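PDB 4E9J: general secretion pathway protein D from Pseudomonas aeruginosa, which forms the outer-membrane channel of the type II secretion system, through which exoproteins leave the cell, this fragment comprising its periplasmic N0, N1 and N2 domains. Local coordinates for residues 48-53 and 90-95. Residues are numbered along the deposited sequence; the frame is centred on the assembly and turned at random.
Sequences VDPRVK and QARIVP
With CG anti to its backbone N (chi1 -179°), Asp-49 has its carboxylate beside strand 91-95, where Arg-92, extended through chi2 and bent at chi3 (-139°), brings its guanidinium to meet it. The salt bridge joins Asp-49 OD2 to Arg-92 NH1 at 2.5 Å, a short distance whose exact value should not be pressed, the two planes almost perpendicular. Arg-51 grips the same carboxylate side-on, Arg-51 NE to Asp-49 OD1 (2.9 Å) and, longer, Arg-51 NH2 to Asp-49 OD2 (3.3 Å). The backbone N of Arg-51 reaches OD1 from the opposite face of the carboxylate, making an Asx turn at the start of the type I turn 49-52; Pro-50 suits its second position, its ring already fixing phi near the value needed. Pro-95 lays CG over one face of the Arg-51 guanidinium. On the backbone, Asp-49 N donates to Ile-93 O (3.0 Å, 165°), extending the parallel pairing of strands 46-48 and 91-95 in the N0 domain. Branched Val-48 and Val-52 touch Ile-93, which faces helices 31-42 and 66-79. Arg-51 NH1 also bonds Ala-86 O of the second subunit. One buried carboxylate, shared by two arginines and so probably ionised, thus ties the turn to both strand and dimer interface.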
loop_
_atom_site.group_PDB
_atom_site.type_symbol
_atom_site.label_atom_id
_atom_site.label_comp_id
_atom_site.label_asym_id
_atom_site.label_seq_id
_atom_site.Cartn_x
_atom_site.Cartn_y
_atom_site.Cartn_z
ATOM N N VAL A 48 -18.219 17.340 14.469
ATOM C CA VAL A 48 -16.804 17.574 14.215
ATOM C C VAL A 48 -16.101 17.858 15.537
ATOM O O VAL A 48 -16.430 18.861 16.162
ATOM C CB VAL A 48 -16.660 18.728 13.200
ATOM C CG1 VAL A 48 -15.208 19.083 12.974
ATOM C CG2 VAL A 48 -17.324 18.355 11.884
ATOM N N ASP A 49 -15.144 16.977 15.975
ATOM C CA ASP A 49 -14.414 17.164 17.238
ATOM C C ASP A 49 -13.806 18.582 17.275
ATOM O O ASP A 49 -13.288 19.037 16.247
ATOM C CB ASP A 49 -13.315 16.093 17.373
ATOM C CG ASP A 49 -12.498 16.159 18.642
ATOM O OD1 ASP A 49 -11.526 16.916 18.674
ATOM O OD2 ASP A 49 -12.785 15.395 19.568
ATOM N N PRO A 50 -13.821 19.283 18.438
ATOM C CA PRO A 50 -13.255 20.649 18.487
ATOM C C PRO A 50 -11.847 20.830 17.916
ATOM O O PRO A 50 -11.528 21.904 17.424
ATOM C CB PRO A 50 -13.301 21.019 19.968
ATOM C CG PRO A 50 -14.321 20.114 20.569
ATOM C CD PRO A 50 -14.431 18.894 19.724
ATOM N N ARG A 51 -11.004 19.783 17.978
ATOM C CA ARG A 51 -9.621 19.828 17.487
ATOM C C ARG A 51 -9.486 19.724 15.958
ATOM O O ARG A 51 -8.376 19.939 15.461
ATOM C CB ARG A 51 -8.777 18.700 18.113
ATOM C CG ARG A 51 -8.569 18.780 19.611
ATOM C CD ARG A 51 -8.019 17.468 20.124
ATOM N NE ARG A 51 -9.054 16.432 20.177
ATOM C CZ ARG A 51 -8.861 15.178 20.590
ATOM N NH1 ARG A 51 -7.658 14.774 20.986
ATOM N NH2 ARG A 51 -9.870 14.319 20.613
ATOM N N VAL A 52 -10.577 19.391 15.204
ATOM C CA VAL A 52 -10.507 19.268 13.739
ATOM C C VAL A 52 -10.364 20.674 13.144
ATOM O O VAL A 52 -11.245 21.502 13.306
ATOM C CB VAL A 52 -11.716 18.517 13.123
ATOM C CG1 VAL A 52 -11.587 18.412 11.598
ATOM C CG2 VAL A 52 -11.871 17.131 13.725
ATOM N N LYS A 53 -9.252 20.930 12.467
ATOM C CA LYS A 53 -8.934 22.240 11.905
ATOM C C LYS A 53 -8.094 22.068 10.654
ATOM O O LYS A 53 -7.616 20.974 10.394
ATOM C CB LYS A 53 -8.170 23.091 12.944
ATOM N N GLN A 90 -23.878 8.864 17.105
ATOM C CA GLN A 90 -23.652 9.747 15.938
ATOM C C GLN A 90 -22.256 9.604 15.328
ATOM O O GLN A 90 -21.323 9.172 16.003
ATOM C CB GLN A 90 -23.870 11.216 16.334
ATOM N N ALA A 91 -22.110 10.004 14.057
ATOM C CA ALA A 91 -20.830 9.961 13.346
ATOM C C ALA A 91 -19.965 11.148 13.779
ATOM O O ALA A 91 -20.410 12.294 13.745
ATOM C CB ALA A 91 -21.057 10.009 11.851
ATOM N N ARG A 92 -18.730 10.871 14.182
ATOM C CA ARG A 92 -17.807 11.889 14.647
ATOM C C ARG A 92 -16.516 11.833 13.865
ATOM O O ARG A 92 -15.939 10.765 13.676
ATOM C CB ARG A 92 -17.536 11.715 16.141
ATOM C CG ARG A 92 -16.982 12.959 16.821
ATOM C CD ARG A 92 -16.782 12.734 18.316
ATOM N NE ARG A 92 -17.202 13.906 19.099
ATOM C CZ ARG A 92 -16.408 14.729 19.784
ATOM N NH1 ARG A 92 -15.095 14.521 19.829
ATOM N NH2 ARG A 92 -16.922 15.757 20.446
ATOM N N ILE A 93 -16.066 12.998 13.430
ATOM C CA ILE A 93 -14.810 13.211 12.711
ATOM C C ILE A 93 -13.830 13.594 13.820
ATOM O O ILE A 93 -14.102 14.526 14.592
ATOM C CB ILE A 93 -14.956 14.283 11.604
ATOM C CG1 ILE A 93 -16.061 13.836 10.567
ATOM C CG2 ILE A 93 -13.622 14.561 10.899
ATOM C CD1 ILE A 93 -16.361 14.861 9.523
ATOM N N VAL A 94 -12.712 12.843 13.928
ATOM C CA VAL A 94 -11.736 12.984 15.012
ATOM C C VAL A 94 -10.282 12.950 14.520
ATOM O O VAL A 94 -9.991 12.243 13.560
ATOM C CB VAL A 94 -11.941 11.864 16.062
ATOM C CG1 VAL A 94 -13.153 12.130 16.925
ATOM C CG2 VAL A 94 -12.041 10.480 15.412
ATOM N N PRO A 95 -9.321 13.602 15.220
ATOM C CA PRO A 95 -7.912 13.460 14.805
ATOM C C PRO A 95 -7.424 12.025 14.999
ATOM O O PRO A 95 -7.815 11.352 15.959
ATOM C CB PRO A 95 -7.159 14.481 15.669
ATOM C CG PRO A 95 -8.194 15.244 16.405
ATOM C CD PRO A 95 -9.439 14.436 16.430
#